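Local coordinates for putative ATP-grasp superfamily protein (Archaeoglobus fulgidus, PDB 3DF7) that is of unknown function but, as a putative member of the ATP-grasp superfamily, probably binds ATP and perhaps a metal ion, at residues P125-R130 against I160-I165; F136-R141 against D153-G158. One frame throughout, in Å; residues are numbered along the deposited sequence.

Contact 1. Residues P125-R130 against I160-I165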
loop_
_atom_site.group_PDB
_atom_site.type_symbol
_atom_site.label_atom_id
_atom_site.label_comp_id
_atom_site.label_asym_id
_atom_site.label_seq_id
_atom_site.Cartn_x
_atom_site.Cartn_y
_atom_site.Cartn_z
ATOM N N PRO A 125 7.603 9.296 15.300
ATOM C CA PRO A 125 8.222 10.617 15.405
ATOM C C PRO A 125 7.299 11.603 16.119
ATOM O O PRO A 125 6.084 11.395 16.173
ATOM C CB PRO A 125 8.468 10.997 13.946
ATOM C CG PRO A 125 7.338 10.335 13.231
ATOM C CD PRO A 125 7.226 8.984 13.909
ATOM N N GLN A 126 7.871 12.660 16.686
ATOM C CA GLN A 126 7.049 13.658 17.356
ATOM C C GLN A 126 6.033 14.129 16.327
ATOM O O GLN A 126 6.388 14.382 15.176
ATOM C CB GLN A 126 7.899 14.843 17.815
ATOM C CG GLN A 126 8.822 14.546 18.982
ATOM C CD GLN A 126 9.500 15.800 19.499
ATOM O OE1 GLN A 126 8.837 16.804 19.780
ATOM N NE2 GLN A 126 10.821 15.754 19.627
ATOM N N THR A 127 4.774 14.233 16.738
ATOM C CA THR A 127 3.708 14.666 15.839
ATOM C C THR A 127 2.809 15.671 16.551
ATOM O O THR A 127 2.545 15.537 17.747
ATOM C CB THR A 127 2.859 13.466 15.373
ATOM O OG1 THR A 127 3.722 12.459 14.829
ATOM C CG2 THR A 127 1.856 13.895 14.299
ATOM N N SER A 128 2.335 16.669 15.812
ATOM C CA SER A 128 1.489 17.703 16.397
ATOM C C SER A 128 0.560 18.325 15.359
ATOM O O SER A 128 0.693 18.070 14.164
ATOM C CB SER A 128 2.375 18.790 17.017
ATOM O OG SER A 128 1.597 19.801 17.634
ATOM N N LEU A 129 -0.388 19.133 15.826
ATOM C CA LEU A 129 -1.319 19.806 14.926
ATOM C C LEU A 129 -0.836 21.242 14.713
ATOM O O LEU A 129 -1.461 22.033 14.002
ATOM C CB LEU A 129 -2.734 19.794 15.516
ATOM C CG LEU A 129 -3.391 18.411 15.628
ATOM C CD1 LEU A 129 -4.713 18.508 16.374
ATOM C CD2 LEU A 129 -3.616 17.846 14.230
ATOM N N ARG A 130 0.286 21.562 15.347
ATOM C CA ARG A 130 0.901 22.878 15.244
ATOM C C ARG A 130 2.405 22.700 15.051
ATOM O O ARG A 130 2.928 21.604 15.226
ATOM C CB ARG A 130 0.593 23.692 16.505
ATOM C CG ARG A 130 -0.841 24.208 16.525
ATOM C CD ARG A 130 -1.158 25.034 17.751
ATOM N NE ARG A 130 -2.494 25.621 17.659
ATOM C CZ ARG A 130 -3.069 26.325 18.629
ATOM N NH1 ARG A 130 -2.423 26.528 19.768
ATOM N NH2 ARG A 130 -4.284 26.829 18.457
ATOM N N ILE A 160 -0.759 17.871 9.587
ATOM C CA ILE A 160 -0.122 17.602 10.865
ATOM C C ILE A 160 1.329 18.006 10.683
ATOM O O ILE A 160 1.815 18.119 9.554
ATOM C CB ILE A 160 -0.145 16.099 11.266
ATOM C CG1 ILE A 160 0.591 15.261 10.217
ATOM C CG2 ILE A 160 -1.571 15.629 11.461
ATOM C CD1 ILE A 160 0.980 13.875 10.709
ATOM N N ALA A 161 2.005 18.255 11.795
ATOM C CA ALA A 161 3.414 18.593 11.775
ATOM C C ALA A 161 4.063 17.312 12.272
ATOM O O ALA A 161 3.560 16.692 13.210
ATOM C CB ALA A 161 3.703 19.744 12.739
ATOM N N GLN A 162 5.154 16.894 11.643
ATOM C CA GLN A 162 5.812 15.677 12.083
ATOM C C GLN A 162 7.317 15.744 11.965
ATOM O O GLN A 162 7.866 16.093 10.917
ATOM C CB GLN A 162 5.293 14.463 11.310
ATOM C CG GLN A 162 5.838 13.140 11.843
ATOM C CD GLN A 162 5.135 11.934 11.253
ATOM O OE1 GLN A 162 5.329 11.593 10.086
ATOM N NE2 GLN A 162 4.303 11.286 12.062
ATOM N N GLU A 163 7.973 15.406 13.067
ATOM C CA GLU A 163 9.424 15.394 13.146
ATOM C C GLU A 163 10.021 14.644 11.962
ATOM O O GLU A 163 9.566 13.557 11.602
ATOM C CB GLU A 163 9.851 14.736 14.467
ATOM C CG GLU A 163 11.295 14.234 14.505
ATOM C CD GLU A 163 11.652 13.568 15.821
ATOM O OE1 GLU A 163 10.764 12.945 16.436
ATOM O OE2 GLU A 163 12.824 13.651 16.236
ATOM N N PHE A 164 11.039 15.237 11.348
ATOM C CA PHE A 164 11.694 14.605 10.214
ATOM C C PHE A 164 12.726 13.628 10.746
ATOM O O PHE A 164 13.600 13.998 11.535
ATOM C CB PHE A 164 12.396 15.644 9.340
ATOM C CG PHE A 164 13.045 15.060 8.119
ATOM C CD1 PHE A 164 12.288 14.745 6.996
ATOM C CD2 PHE A 164 14.410 14.790 8.105
ATOM C CE1 PHE A 164 12.882 14.167 5.870
ATOM C CE2 PHE A 164 15.014 14.213 6.986
ATOM C CZ PHE A 164 14.246 13.901 5.868
ATOM N N ILE A 165 12.622 12.377 10.320
ATOM C CA ILE A 165 13.559 11.358 10.756
ATOM C C ILE A 165 14.548 11.103 9.625
ATOM O O ILE A 165 14.158 10.737 8.519
ATOM C CB ILE A 165 12.829 10.047 11.107
ATOM C CG1 ILE A 165 11.764 10.314 12.176
ATOM C CG2 ILE A 165 13.830 9.004 11.573
ATOM C CD1 ILE A 165 12.303 10.894 13.479
#
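Thr127 and Gln162 face each other as a non-hydrogen-bonded antiparallel pair, joining strand 127-128 to the central strand 159-163 of a small three-stranded sheet in the ATP-grasp domain. The Gln162 chain, CG anti to its own N (chi1 -174°) and extended beyond, reaches across the strands, so that NE2 donates to Thr127 OG1 over 3.1 Å, with the hydroxyl oxygen almost in the amide plane. OG1 in turn donates to Pro125 O at 2.9 Å, from above the carbonyl plane. These two bonds, one incoming and one outgoing, would hold the hydroxyl's orientation, and the Gln162 amide lies against the Pro125 ring, whose CG is 3.4 Å from Gln162 CD. Thr127 CG2, anti to the backbone N, meets Ile160 CD1 at 3.7 Å.

Ser128 and Ala161, whose side chains lie on the opposite face, form the hydrogen-bonded pair, Ala161 N giving a nearly linear bond to Ser128 O (178° at the hydrogen). Ser128 OG accepts from Arg130 N, an ST turn where the strand ends. Glu163 extends the pairing past Thr127: its N donates to Gln126 O, while its carboxylate, through the anti lone pair of OE1, receives Gln126 N at 2.9 Å.

Contact 2. Residues F136-R141 against D153-G158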
loop_
_atom_site.group_PDB
_atom_site.type_symbol
_atom_site.label_atom_id
_atom_site.label_comp_id
_atom_site.label_asym_id
_atom_site.label_seq_id
_atom_site.Cartn_x
_atom_site.Cartn_y
_atom_site.Cartn_z
ATOM N N PHE A 136 10.835 19.599 11.339
ATOM C CA PHE A 136 9.626 18.878 10.966
ATOM C C PHE A 136 9.153 19.215 9.561
ATOM O O PHE A 136 9.589 20.194 8.959
ATOM C CB PHE A 136 8.507 19.198 11.969
ATOM C CG PHE A 136 7.918 20.577 11.807
ATOM C CD1 PHE A 136 6.798 20.781 11.001
ATOM C CD2 PHE A 136 8.497 21.676 12.440
ATOM C CE1 PHE A 136 6.260 22.059 10.826
ATOM C CE2 PHE A 136 7.971 22.958 12.273
ATOM C CZ PHE A 136 6.852 23.154 11.466
ATOM N N ILE A 137 8.268 18.378 9.039
ATOM C CA ILE A 137 7.687 18.601 7.726
ATOM C C ILE A 137 6.191 18.523 7.957
ATOM O O ILE A 137 5.749 18.000 8.980
ATOM C CB ILE A 137 8.095 17.510 6.707
ATOM C CG1 ILE A 137 7.779 16.120 7.267
ATOM C CG2 ILE A 137 9.573 17.632 6.373
ATOM C CD1 ILE A 137 8.098 14.993 6.304
ATOM N N ILE A 138 5.408 19.061 7.035
ATOM C CA ILE A 138 3.967 18.987 7.189
ATOM C C ILE A 138 3.423 18.002 6.170
ATOM O O ILE A 138 4.043 17.760 5.137
ATOM C CB ILE A 138 3.282 20.355 6.981
ATOM C CG1 ILE A 138 3.550 20.875 5.565
ATOM C CG2 ILE A 138 3.763 21.337 8.034
ATOM C CD1 ILE A 138 2.662 22.038 5.175
ATOM N N LYS A 139 2.279 17.410 6.483
ATOM C CA LYS A 139 1.642 16.472 5.571
ATOM C C LYS A 139 0.150 16.414 5.863
ATOM O O LYS A 139 -0.275 16.606 7.003
ATOM C CB LYS A 139 2.285 15.086 5.692
ATOM C CG LYS A 139 2.215 14.450 7.064
ATOM C CD LYS A 139 3.423 13.540 7.309
ATOM C CE LYS A 139 3.589 12.487 6.226
ATOM N NZ LYS A 139 4.828 11.676 6.433
ATOM N N PRO A 140 -0.670 16.179 4.828
ATOM C CA PRO A 140 -2.122 16.108 5.013
ATOM C C PRO A 140 -2.490 15.006 6.000
ATOM O O PRO A 140 -1.872 13.942 5.995
ATOM C CB PRO A 140 -2.636 15.810 3.604
ATOM C CG PRO A 140 -1.588 16.424 2.716
ATOM C CD PRO A 140 -0.313 16.004 3.409
ATOM N N ARG A 141 -3.482 15.259 6.851
ATOM C CA ARG A 141 -3.906 14.252 7.819
ATOM C C ARG A 141 -4.334 12.978 7.101
ATOM O O ARG A 141 -4.117 11.878 7.600
ATOM C CB ARG A 141 -5.051 14.783 8.695
ATOM C CG ARG A 141 -4.583 15.695 9.827
ATOM C CD ARG A 141 -5.733 16.170 10.724
ATOM N NE ARG A 141 -6.389 15.086 11.458
ATOM C CZ ARG A 141 -7.243 15.278 12.461
ATOM N NH1 ARG A 141 -7.544 16.510 12.854
ATOM N NH2 ARG A 141 -7.798 14.246 13.076
ATOM N N ASP A 153 6.686 26.695 7.585
ATOM C CA ASP A 153 6.799 27.339 8.883
ATOM C C ASP A 153 5.518 27.146 9.681
ATOM O O ASP A 153 5.555 27.027 10.902
ATOM C CB ASP A 153 7.092 28.828 8.712
ATOM C CG ASP A 153 8.389 29.080 7.974
ATOM O OD1 ASP A 153 8.479 28.709 6.785
ATOM O OD2 ASP A 153 9.322 29.640 8.583
ATOM N N GLU A 154 4.386 27.101 8.986
ATOM C CA GLU A 154 3.100 26.921 9.653
ATOM C C GLU A 154 2.427 25.613 9.254
ATOM O O GLU A 154 2.782 24.995 8.251
ATOM C CB GLU A 154 2.167 28.089 9.326
ATOM C CG GLU A 154 2.669 29.445 9.800
ATOM C CD GLU A 154 2.894 29.492 11.302
ATOM O OE1 GLU A 154 1.959 29.161 12.060
ATOM O OE2 GLU A 154 4.007 29.866 11.726
ATOM N N VAL A 155 1.456 25.190 10.055
ATOM C CA VAL A 155 0.717 23.970 9.768
ATOM C C VAL A 155 -0.677 24.365 9.288
ATOM O O VAL A 155 -1.499 24.843 10.068
ATOM C CB VAL A 155 0.565 23.082 11.019
ATOM C CG1 VAL A 155 -0.198 21.810 10.656
ATOM C CG2 VAL A 155 1.938 22.747 11.593
ATOM N N PRO A 156 -0.960 24.178 7.993
ATOM C CA PRO A 156 -2.289 24.545 7.493
ATOM C C PRO A 156 -3.375 23.620 8.040
ATOM O O PRO A 156 -3.091 22.495 8.459
ATOM C CB PRO A 156 -2.130 24.425 5.981
ATOM C CG PRO A 156 -1.141 23.320 5.841
ATOM C CD PRO A 156 -0.115 23.652 6.907
ATOM N N ASP A 157 -4.615 24.101 8.036
ATOM C CA ASP A 157 -5.742 23.314 8.520
ATOM C C ASP A 157 -5.823 22.013 7.736
ATOM O O ASP A 157 -5.724 22.015 6.511
ATOM C CB ASP A 157 -7.044 24.101 8.352
ATOM C CG ASP A 157 -7.073 25.364 9.191
ATOM O OD1 ASP A 157 -6.099 26.144 9.120
ATOM O OD2 ASP A 157 -8.067 25.581 9.916
ATOM N N GLY A 158 -5.995 20.904 8.443
ATOM C CA GLY A 158 -6.083 19.619 7.772
ATOM C C GLY A 158 -4.750 18.897 7.667
ATOM O O GLY A 158 -4.691 17.783 7.155
#
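Gly158 O accepts the backbone N-H of Arg141 at 2.8 Å, the single hydrogen bond between residues 136-141 and 153-158. The N-H...O angle is 168°, and the donor lies in the carbonyl plane, evidence of a well-formed bond. The arginine's aliphatic stem leans on the same oxygen, with CB and CG of Arg141 each 3.4 Å from Gly158 O. Beyond this the chain bends at chi3, and the guanidinium turns to another partner, NH2 forming a salt bridge with Asp110. Gly158 itself adopts a positive phi, a region open to glycine without strain.

Toward the start of the strand the chemistry becomes apolar. Ile138 places CG1 between its backbone N and carbonyl carbon (chi1 61°), and CD1 meets Pro156 CD tip to tip at 3.6 Å. Its other branch, CG2, approaches Val155 CG2 at 4.2 Å and also lies in the plane of the Phe136 ring, at the ring edge. Phe136 CZ comes 4.1 Å from Asp153 O, again at the edge, while Val155 CG2 approaches the ring obliquely.

The two segments run 14° from parallel, but the loop is not a further strand: Ile138 CA and Val155 CA are 6.5 Å apart, and only one backbone bond joins the segments. The loop lies over the face of the sheet that carries Phe136, Ile138 and Ala161, while strand 136-140 pairs with strand 159-163. At the far end, Arg141 rests on Trp112 of helix 111-118, and Lys111 of that helix bonds to Pro140 O.

Overall arrangement
Both contacts involve one three-stranded antiparallel sheet, in the order 127-128, 159-163, 136-140, and their centres lie about 8 Å apart. They are coupled through the central strand: Ile160 N and Gln162 N probably bond to Lys139 O and Ile137 O, and Ile160 CG2 packs on Arg141 CG. Contact 1 is partly buried and buries 485 Å², with five hydrogen bonds, two of them involving side chains; contact 2 is a surface contact of 286 Å² with one backbone bond and mostly apolar side chains, with backbone carbonyls against them. The difference follows their place: 125-130 pairs as a strand with 160-165, whereas 153-158 is a loop laid over one face of the sheet. Helix 111-118 touches both.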